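Local coordinates for MaoC family protein (Mycobacterium tuberculosis H37Rv, PDB 3KHP) that probably catalyses the reversible hydration of (2E)-enoyl thioesters to (3R)-hydroxyacyl thioesters, as a MaoC-family, hydratase 2-like enzyme, at residues Leu46-Ala54 with Gln198-Gly206; Arg184-Arg195 with Phe266-Arg277. All blocks are in the same frame, centred on the assembly; numbering follows the deposited sequence. Where two conformers were deposited one is given.

Contact 1 joins two short helices and contact 2 two strands, their centres about 19 Å apart. Along the chain the segments alternate: 46-54, 184-195, 198-206, then 266-277. Strand 188-192 pairs with strand 271-279 at one margin of the long antiparallel sheet, and the chain then runs directly into helix 198-202, which packs against helix 42-51. Contact 1 ties the MFE-2 hydratase 2 N-terminal region to the MaoC-like region, whereas contact 2 lies wholly within the latter. Together they illustrate how the halves of a double hot-dog protein are joined: one piece of chain lies at the sheet's edge, and its continuation packs on the other half.

Contact 1 (Leu46-Ala54 with Gln198-Gly206); sequences LLYAIGVGA and QALIYRLSG
This is a buried helix-helix contact between the two halves of a double hot-dog fold: helix 46-51 meets helix 198-202 nearly antiparallel, the axes of these short segments approaching to 8.8 Å with 159° between their directions. The stretch from Y202 to G206 opens the hydratase 2 motif, which in relatives continues into the catalytic aspartate and histidine. Close packing is possible because G51 has no side chain, letting its CA come within 4.0 Å of Y202 CA. Beside it, the rings of Y48 and Y202 lie side by side and point the same way, both CG atoms anti to their backbone N (chi1 171° and -179°); Y48 CE1 touches Y202 CE1 at 3.9 Å. One water joins their hydroxyls, and Y48 OH also bonds T76. V52 CG1 packs obliquely on Y202 CE1. On the other flank, L47 spreads its two methyls over one side of the partner, CD1 on I201 CG2 and CD2 on L204 CB in the 3-10 turn that follows, while R43 of the second subunit packs nearby. Between the backbones a second water hydrogen-bonds L47 O, I201 O and S205 OG, the last at 2.7 Å. A Schellman motif with G53 as its C-prime residue ends the first helix. Just there the extended Q198, whose OE1 accepts from R195 N, turns its amide so that NE2 donates to G51 O at 3.1 Å, from above the carbonyl plane.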
loop_
_atom_site.group_PDB
_atom_site.type_symbol
_atom_site.label_atom_id
_atom_site.label_comp_id
_atom_site.label_asym_id
_atom_site.label_seq_id
_atom_site.Cartn_x
_atom_site.Cartn_y
_atom_site.Cartn_z
ATOM N N LEU A 46 1.277 8.424 2.918
ATOM C CA LEU A 46 2.017 7.379 3.585
ATOM C C LEU A 46 2.028 6.109 2.719
ATOM O O LEU A 46 3.088 5.537 2.463
ATOM C CB LEU A 46 1.388 7.070 4.960
ATOM C CG LEU A 46 1.523 8.179 6.026
ATOM C CD1 LEU A 46 0.582 7.933 7.170
ATOM C CD2 LEU A 46 2.981 8.380 6.489
ATOM N N LEU A 47 0.845 5.684 2.271
ATOM C CA LEU A 47 0.740 4.476 1.453
ATOM C C LEU A 47 1.565 4.564 0.175
ATOM O O LEU A 47 2.134 3.552 -0.278
ATOM C CB LEU A 47 -0.732 4.200 1.100
ATOM C CG LEU A 47 -0.997 2.907 0.336
ATOM C CD1 LEU A 47 -0.308 1.721 0.971
ATOM C CD2 LEU A 47 -2.515 2.638 0.214
ATOM N N TYR A 48 1.613 5.764 -0.404
ATOM C CA TYR A 48 2.367 6.009 -1.646
ATOM C C TYR A 48 3.839 5.846 -1.325
ATOM O O TYR A 48 4.556 5.167 -2.053
ATOM C CB TYR A 48 2.089 7.422 -2.205
ATOM C CG TYR A 48 3.006 7.793 -3.356
ATOM C CD1 TYR A 48 2.709 7.409 -4.658
ATOM C CD2 TYR A 48 4.153 8.516 -3.153
ATOM C CE1 TYR A 48 3.573 7.672 -5.705
ATOM C CE2 TYR A 48 5.011 8.808 -4.216
ATOM C CZ TYR A 48 4.693 8.407 -5.486
ATOM O OH TYR A 48 5.505 8.711 -6.535
ATOM N N ALA A 49 4.302 6.514 -0.271
ATOM C CA ALA A 49 5.696 6.384 0.155
ATOM C C ALA A 49 6.113 4.902 0.281
ATOM O O ALA A 49 7.134 4.512 -0.231
ATOM C CB ALA A 49 5.938 7.114 1.503
ATOM N N ILE A 50 5.343 4.090 0.996
ATOM C CA ILE A 50 5.693 2.666 1.150
ATOM C C ILE A 50 5.630 2.018 -0.223
ATOM O O ILE A 50 6.463 1.225 -0.547
ATOM C CB ILE A 50 4.753 1.955 2.124
ATOM C CG1 ILE A 50 4.985 2.462 3.554
ATOM C CG2 ILE A 50 4.937 0.446 2.074
ATOM C CD1 ILE A 50 3.735 2.235 4.496
ATOM N N GLY A 51 4.657 2.442 -1.042
ATOM C CA GLY A 51 4.528 2.007 -2.418
ATOM C C GLY A 51 5.795 2.153 -3.226
ATOM O O GLY A 51 6.121 1.273 -4.013
ATOM N N VAL A 52 6.520 3.256 -3.039
ATOM C CA VAL A 52 7.750 3.455 -3.769
ATOM C C VAL A 52 8.973 3.110 -2.907
ATOM O O VAL A 52 10.113 3.506 -3.187
ATOM C CB VAL A 52 7.817 4.865 -4.387
ATOM C CG1 VAL A 52 6.715 5.015 -5.450
ATOM C CG2 VAL A 52 7.742 5.990 -3.314
ATOM N N GLY A 53 8.707 2.319 -1.874
ATOM C CA GLY A 53 9.731 1.596 -1.188
ATOM C C GLY A 53 10.325 2.230 0.070
ATOM O O GLY A 53 11.293 1.719 0.599
ATOM N N ALA A 54 9.782 3.356 0.498
ATOM C CA ALA A 54 10.169 4.000 1.733
ATOM C C ALA A 54 9.782 3.082 2.882
ATOM O O ALA A 54 8.676 2.518 2.870
ATOM C CB ALA A 54 9.419 5.362 1.866
ATOM N N GLN A 198 6.254 -5.628 -4.312
ATOM C CA GLN A 198 6.068 -4.187 -4.244
ATOM C C GLN A 198 4.906 -3.652 -5.092
ATOM O O GLN A 198 4.234 -2.727 -4.696
ATOM C CB GLN A 198 7.343 -3.443 -4.587
ATOM C CG GLN A 198 7.293 -2.002 -4.150
ATOM C CD GLN A 198 8.675 -1.422 -3.885
ATOM O OE1 GLN A 198 9.601 -2.122 -3.420
ATOM N NE2 GLN A 198 8.837 -0.153 -4.228
ATOM N N ALA A 199 4.659 -4.231 -6.247
ATOM C CA ALA A 199 3.597 -3.753 -7.088
ATOM C C ALA A 199 2.226 -3.894 -6.414
ATOM O O ALA A 199 1.325 -3.081 -6.639
ATOM C CB ALA A 199 3.641 -4.449 -8.449
ATOM N N LEU A 200 2.080 -4.931 -5.580
ATOM C CA LEU A 200 0.850 -5.144 -4.830
ATOM C C LEU A 200 0.538 -4.043 -3.860
ATOM O O LEU A 200 -0.643 -3.797 -3.602
ATOM C CB LEU A 200 0.836 -6.494 -4.083
ATOM C CG LEU A 200 1.021 -7.803 -4.865
ATOM C CD1 LEU A 200 1.007 -8.997 -3.982
ATOM C CD2 LEU A 200 0.051 -7.970 -5.986
ATOM N N ILE A 201 1.545 -3.358 -3.306
ATOM C CA ILE A 201 1.234 -2.190 -2.476
ATOM C C ILE A 201 1.165 -0.948 -3.365
ATOM O O ILE A 201 0.349 -0.049 -3.144
ATOM C CB ILE A 201 2.239 -1.871 -1.403
ATOM C CG1 ILE A 201 3.239 -3.005 -1.146
ATOM C CG2 ILE A 201 1.500 -1.436 -0.134
ATOM C CD1 ILE A 201 2.702 -4.635 -1.035
ATOM N N TYR A 202 2.075 -0.855 -4.320
ATOM C CA TYR A 202 2.111 0.346 -5.156
ATOM C C TYR A 202 0.778 0.589 -5.918
ATOM O O TYR A 202 0.338 1.752 -6.075
ATOM C CB TYR A 202 3.306 0.367 -6.137
ATOM C CG TYR A 202 3.248 1.643 -6.913
ATOM C CD1 TYR A 202 3.709 2.836 -6.355
ATOM C CD2 TYR A 202 2.627 1.699 -8.143
ATOM C CE1 TYR A 202 3.612 4.006 -7.025
ATOM C CE2 TYR A 202 2.514 2.880 -8.821
ATOM C CZ TYR A 202 2.999 4.035 -8.248
ATOM O OH TYR A 202 2.872 5.240 -8.887
ATOM N N ARG A 203 0.104 -0.498 -6.290
ATOM C CA ARG A 203 -1.170 -0.441 -7.027
ATOM C C ARG A 203 -2.310 0.119 -6.194
ATOM O O ARG A 203 -3.383 0.475 -6.741
ATOM C CB ARG A 203 -1.528 -1.847 -7.619
ATOM C CG ARG A 203 -1.868 -2.948 -6.638
ATOM C CD ARG A 203 -1.826 -4.355 -7.266
ATOM N NE ARG A 203 -2.830 -4.492 -8.313
ATOM C CZ ARG A 203 -4.142 -4.641 -8.098
ATOM N NH1 ARG A 203 -4.627 -4.687 -6.877
ATOM N NH2 ARG A 203 -4.985 -4.706 -9.131
ATOM N N LEU A 204 -2.107 0.203 -4.875
ATOM C CA LEU A 204 -3.126 0.751 -4.022
ATOM C C LEU A 204 -2.970 2.257 -3.927
ATOM O O LEU A 204 -3.701 2.905 -3.212
ATOM C CB LEU A 204 -3.112 0.093 -2.653
ATOM C CG LEU A 204 -3.310 -1.425 -2.682
ATOM C CD1 LEU A 204 -3.387 -1.995 -1.245
ATOM C CD2 LEU A 204 -4.569 -1.815 -3.485
ATOM N N SER A 205 -2.048 2.835 -4.688
ATOM C CA SER A 205 -2.138 4.271 -4.945
ATOM C C SER A 205 -2.967 4.558 -6.229
ATOM O O SER A 205 -3.056 5.713 -6.645
ATOM C CB SER A 205 -0.741 4.921 -5.018
ATOM O OG SER A 205 -0.091 4.862 -3.752
ATOM N N GLY A 206 -3.569 3.526 -6.839
ATOM C CA GLY A 206 -4.636 3.731 -7.846
ATOM C C GLY A 206 -4.533 2.931 -9.131
ATOM O O GLY A 206 -5.552 2.654 -9.751
HETATM O O HOH W 1 1.104 2.645 -2.842
HETATM O O HOH W 2 4.915 7.196 -8.676
#

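Contact 2 (Arg184-Arg195 with Phe266-Arg277); sequences RHPDARIDMPTR and FPGETLSTVIWR
D187 OD2 accepts the backbone N of R277 at 2.6 Å on its anti lone pair, while R184 NH1 reaches the syn side of the same oxygen from within its own guanidinium plane. Two donors therefore grip one carboxylate oxygen, and the R184-D187 salt bridge would hold the carboxylate in its rotation. At the far end T194 plays a double role: OG1 donates to E269 O at 2.6 Å, in the carbonyl plane on a lone pair, and accepts from G268 N in the type II turn of F266 to E269. Its chi1 of 70° sets OG1 between the backbone N and the carbonyl carbon, facing that turn, and sends CG2 onto L271 CD1. Between these ends the backbones pair in antiparallel register. I190 and T273 exchange nearly straight bonds (I190 N to T273 O, 3.0 Å), as do M192 and L271, less straight. A water accepts from T273 OG1, which also bonds T287, and donates to I190 O and L271 O.

W276 lies alongside R184 and P186: its NE1 donates almost straight to R184 O at 3.2 Å, within the ring plane but above the carbonyl plane. P186 CA sits over the five-membered ring in a CH-pi contact, 3.6 Å from its centroid. In the conformer given, one of two, R189 bends at chi3 (-78°) and its guanidinium lies with V274 CG1 3.4 Å above its centre. On the other face A188, M192 and I275 meet helix 231-245. D187 and A188 both face I275, a classic beta bulge at the start of strand 188-192, the outermost strand at this end of the chain's antiparallel hot-dog sheet.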
loop_
_atom_site.group_PDB
_atom_site.type_symbol
_atom_site.label_atom_id
_atom_site.label_comp_id
_atom_site.label_asym_id
_atom_site.label_seq_id
_atom_site.Cartn_x
_atom_site.Cartn_y
_atom_site.Cartn_z
ATOM N N ARG A 184 32.228 11.562 -17.657
ATOM C CA ARG A 184 32.974 11.170 -16.454
ATOM C C ARG A 184 32.135 10.200 -15.637
ATOM O O ARG A 184 30.997 9.875 -16.004
ATOM C CB ARG A 184 33.346 12.387 -15.599
ATOM C CG ARG A 184 32.166 13.137 -15.035
ATOM C CD ARG A 184 32.596 14.512 -14.561
ATOM N NE ARG A 184 31.456 15.404 -14.354
ATOM C CZ ARG A 184 30.662 15.352 -13.292
ATOM N NH1 ARG A 184 29.638 16.188 -13.162
ATOM N NH2 ARG A 184 30.885 14.447 -12.359
ATOM N N HIS A 185 32.705 9.732 -14.534
ATOM C CA HIS A 185 31.990 8.840 -13.640
ATOM C C HIS A 185 30.892 9.633 -12.942
ATOM O O HIS A 185 31.049 10.819 -12.691
ATOM C CB HIS A 185 32.923 8.227 -12.591
ATOM C CG HIS A 185 33.848 7.187 -13.135
ATOM N ND1 HIS A 185 35.012 6.819 -12.490
ATOM C CD2 HIS A 185 33.791 6.440 -14.267
ATOM C CE1 HIS A 185 35.620 5.880 -13.193
ATOM N NE2 HIS A 185 34.900 5.632 -14.276
ATOM N N PRO A 186 29.781 8.969 -12.616
ATOM C CA PRO A 186 28.746 9.660 -11.851
ATOM C C PRO A 186 29.270 10.191 -10.506
ATOM O O PRO A 186 30.125 9.590 -9.888
ATOM C CB PRO A 186 27.677 8.589 -11.630
ATOM C CG PRO A 186 28.284 7.294 -12.037
ATOM C CD PRO A 186 29.443 7.563 -12.916
ATOM N N ASP A 187 28.738 11.322 -10.085
ATOM C CA ASP A 187 29.041 11.881 -8.792
ATOM C C ASP A 187 28.474 11.006 -7.665
ATOM O O ASP A 187 29.004 10.992 -6.557
ATOM C CB ASP A 187 28.462 13.310 -8.720
ATOM C CG ASP A 187 29.106 14.252 -9.741
ATOM O OD1 ASP A 187 30.309 14.101 -9.994
ATOM O OD2 ASP A 187 28.424 15.134 -10.299
ATOM N N ALA A 188 27.401 10.273 -7.938
ATOM C CA ALA A 188 26.771 9.463 -6.892
ATOM C C ALA A 188 25.962 8.329 -7.505
ATOM O O ALA A 188 25.366 8.471 -8.589
ATOM C CB ALA A 188 25.905 10.336 -5.987
ATOM N N ARG A 189 26.039 7.180 -6.844
ATOM C CA ARG A 189 25.258 6.015 -7.193
ATOM C C ARG A 189 24.454 5.597 -5.962
ATOM O O ARG A 189 25.031 5.190 -4.957
ATOM C CB ARG A 189 26.168 4.881 -7.659
ATOM C CG ARG A 189 25.422 3.722 -8.309
ATOM C CD ARG A 189 26.362 2.582 -8.692
ATOM N NE ARG A 189 27.099 2.876 -9.915
ATOM C CZ ARG A 189 26.692 2.537 -11.135
ATOM N NH1 ARG A 189 25.540 1.876 -11.306
ATOM N NH2 ARG A 189 27.436 2.862 -12.184
ATOM N N ILE A 190 23.126 5.718 -6.058
ATOM C CA ILE A 190 22.231 5.372 -4.975
ATOM C C ILE A 190 21.435 4.142 -5.365
ATOM O O ILE A 190 20.606 4.203 -6.253
ATOM C CB ILE A 190 21.298 6.509 -4.647
ATOM C CG1 ILE A 190 22.071 7.816 -4.603
ATOM C CG2 ILE A 190 20.526 6.225 -3.317
ATOM C CD1 ILE A 190 23.174 7.841 -3.588
ATOM N N ASP A 191 21.745 3.020 -4.720
ATOM C CA ASP A 191 20.998 1.792 -4.866
ATOM C C ASP A 191 19.764 1.771 -3.991
ATOM O O ASP A 191 19.819 2.092 -2.803
ATOM C CB ASP A 191 21.865 0.597 -4.505
ATOM C CG ASP A 191 22.915 0.311 -5.546
ATOM O OD1 ASP A 191 22.843 0.916 -6.622
ATOM O OD2 ASP A 191 23.820 -0.509 -5.289
ATOM N N MET A 192 18.640 1.384 -4.581
ATOM C CA MET A 192 17.408 1.226 -3.839
ATOM C C MET A 192 16.816 -0.121 -4.199
ATOM O O MET A 192 16.513 -0.406 -5.354
ATOM C CB MET A 192 16.434 2.333 -4.181
ATOM C CG MET A 192 16.838 3.713 -3.749
ATOM S SD MET A 192 16.592 3.985 -2.006
ATOM C CE MET A 192 16.855 5.774 -1.932
ATOM N N PRO A 193 16.675 -0.984 -3.217
ATOM C CA PRO A 193 16.098 -2.277 -3.558
ATOM C C PRO A 193 14.604 -2.151 -3.712
ATOM O O PRO A 193 14.037 -1.171 -3.275
ATOM C CB PRO A 193 16.457 -3.160 -2.358
ATOM C CG PRO A 193 16.753 -2.282 -1.286
ATOM C CD PRO A 193 17.251 -0.972 -1.858
ATOM N N THR A 194 13.984 -3.141 -4.349
ATOM C CA THR A 194 12.556 -3.194 -4.415
ATOM C C THR A 194 12.139 -4.559 -3.970
ATOM O O THR A 194 12.941 -5.474 -3.979
ATOM C CB THR A 194 12.031 -2.918 -5.831
ATOM O OG1 THR A 194 12.363 -4.022 -6.664
ATOM C CG2 THR A 194 12.624 -1.657 -6.383
ATOM N N ARG A 195 10.889 -4.684 -3.579
ATOM C CA ARG A 195 10.367 -5.942 -3.089
ATOM C C ARG A 195 9.615 -6.686 -4.176
ATOM O O ARG A 195 8.969 -6.105 -5.022
ATOM C CB ARG A 195 9.413 -5.729 -1.935
ATOM C CG ARG A 195 10.110 -5.354 -0.621
ATOM C CD ARG A 195 9.091 -5.040 0.426
ATOM N NE ARG A 195 9.746 -4.393 1.570
ATOM C CZ ARG A 195 10.370 -5.031 2.561
ATOM N NH1 ARG A 195 10.928 -4.318 3.512
ATOM N NH2 ARG A 195 10.439 -6.364 2.601
ATOM N N PHE A 266 11.361 -5.602 -12.999
ATOM C CA PHE A 266 10.548 -6.591 -12.289
ATOM C C PHE A 266 10.604 -6.343 -10.797
ATOM O O PHE A 266 11.648 -5.977 -10.291
ATOM C CB PHE A 266 11.004 -8.003 -12.670
ATOM C CG PHE A 266 10.862 -8.273 -14.126
ATOM C CD1 PHE A 266 9.662 -8.781 -14.635
ATOM C CD2 PHE A 266 11.901 -7.994 -15.010
ATOM C CE1 PHE A 266 9.523 -9.032 -16.010
ATOM C CE2 PHE A 266 11.756 -8.249 -16.385
ATOM C CZ PHE A 266 10.558 -8.764 -16.873
ATOM N N PRO A 267 9.482 -6.506 -10.086
ATOM C CA PRO A 267 9.586 -6.268 -8.633
ATOM C C PRO A 267 10.570 -7.260 -8.019
ATOM O O PRO A 267 10.600 -8.451 -8.416
ATOM C CB PRO A 267 8.178 -6.490 -8.115
ATOM C CG PRO A 267 7.287 -6.690 -9.335
ATOM C CD PRO A 267 8.148 -6.949 -10.506
ATOM N N GLY A 268 11.430 -6.736 -7.146
ATOM C CA GLY A 268 12.502 -7.512 -6.524
ATOM C C GLY A 268 13.862 -7.065 -7.014
ATOM O O GLY A 268 14.872 -7.304 -6.365
ATOM N N GLU A 269 13.898 -6.401 -8.161
ATOM C CA GLU A 269 15.179 -5.930 -8.718
ATOM C C GLU A 269 15.621 -4.661 -8.012
ATOM O O GLU A 269 14.807 -3.914 -7.510
ATOM C CB GLU A 269 15.082 -5.692 -10.226
ATOM C CG GLU A 269 14.897 -6.941 -11.026
ATOM C CD GLU A 269 14.965 -6.695 -12.524
ATOM O OE1 GLU A 269 14.226 -5.821 -13.037
ATOM O OE2 GLU A 269 15.759 -7.413 -13.185
ATOM N N THR A 270 16.921 -4.450 -7.974
ATOM C CA THR A 270 17.492 -3.311 -7.305
ATOM C C THR A 270 17.728 -2.244 -8.302
ATOM O O THR A 270 18.342 -2.476 -9.329
ATOM C CB THR A 270 18.805 -3.684 -6.598
ATOM O OG1 THR A 270 18.513 -4.557 -5.498
ATOM C CG2 THR A 270 19.524 -2.448 -6.077
ATOM N N LEU A 271 17.222 -1.058 -7.988
ATOM C CA LEU A 271 17.339 0.085 -8.844
ATOM C C LEU A 271 18.520 1.006 -8.431
ATOM O O LEU A 271 18.492 1.634 -7.345
ATOM C CB LEU A 271 16.008 0.832 -8.864
ATOM C CG LEU A 271 14.841 0.049 -9.458
ATOM C CD1 LEU A 271 13.538 0.653 -9.026
ATOM C CD2 LEU A 271 14.916 -0.050 -10.972
ATOM N N SER A 272 19.533 1.097 -9.312
ATOM C CA SER A 272 20.691 2.011 -9.145
ATOM C C SER A 272 20.532 3.320 -9.866
ATOM O O SER A 272 20.641 3.356 -11.080
ATOM C CB SER A 272 21.969 1.428 -9.761
ATOM O OG SER A 272 22.504 0.429 -8.970
ATOM N N THR A 273 20.374 4.403 -9.126
ATOM C CA THR A 273 20.249 5.707 -9.711
ATOM C C THR A 273 21.599 6.437 -9.706
ATOM O O THR A 273 22.142 6.752 -8.654
ATOM C CB THR A 273 19.205 6.482 -9.003
ATOM O OG1 THR A 273 17.997 5.752 -9.102
ATOM C CG2 THR A 273 19.002 7.813 -9.653
ATOM N N VAL A 274 22.125 6.661 -10.901
ATOM C CA VAL A 274 23.409 7.303 -11.109
ATOM C C VAL A 274 23.205 8.753 -11.465
ATOM O O VAL A 274 22.447 9.085 -12.359
ATOM C CB VAL A 274 24.262 6.601 -12.206
ATOM C CG1 VAL A 274 24.904 5.382 -11.625
ATOM C CG2 VAL A 274 23.439 6.250 -13.452
ATOM N N ILE A 275 23.886 9.615 -10.735
ATOM C CA ILE A 275 23.587 11.020 -10.754
ATOM C C ILE A 275 24.864 11.804 -11.093
ATOM O O ILE A 275 25.965 11.390 -10.727
ATOM C CB ILE A 275 23.051 11.460 -9.391
ATOM C CG1 ILE A 275 21.833 10.600 -8.981
ATOM C CG2 ILE A 275 22.705 12.946 -9.408
ATOM C CD1 ILE A 275 21.349 10.847 -7.546
ATOM N N TRP A 276 24.693 12.926 -11.792
ATOM C CA TRP A 276 25.783 13.827 -12.132
ATOM C C TRP A 276 25.318 15.212 -11.821
ATOM O O TRP A 276 24.325 15.664 -12.426
ATOM C CB TRP A 276 26.097 13.791 -13.636
ATOM C CG TRP A 276 26.746 12.565 -14.141
ATOM C CD1 TRP A 276 28.072 12.387 -14.378
ATOM C CD2 TRP A 276 26.108 11.346 -14.514
ATOM N NE1 TRP A 276 28.306 11.121 -14.863
ATOM C CE2 TRP A 276 27.112 10.462 -14.953
ATOM C CE3 TRP A 276 24.787 10.908 -14.517
ATOM C CZ2 TRP A 276 26.831 9.178 -15.379
ATOM C CZ3 TRP A 276 24.520 9.631 -14.954
ATOM C CH2 TRP A 276 25.527 8.786 -15.377
ATOM N N ARG A 277 26.005 15.892 -10.897
ATOM C CA ARG A 277 25.752 17.310 -10.648
ATOM C C ARG A 277 26.339 18.114 -11.801
ATOM O O ARG A 277 27.509 17.980 -12.137
ATOM C CB ARG A 277 26.364 17.761 -9.316
ATOM C CG ARG A 277 25.619 17.231 -8.109
ATOM C CD ARG A 277 26.317 17.589 -6.820
ATOM N NE ARG A 277 25.509 17.240 -5.655
ATOM C CZ ARG A 277 25.568 16.070 -5.029
ATOM N NH1 ARG A 277 26.401 15.121 -5.448
ATOM N NH2 ARG A 277 24.795 15.851 -3.976
HETATM O O HOH W 3 17.936 4.094 -6.928
HETATM O O HOH W 4 16.078 -5.328 -4.684
#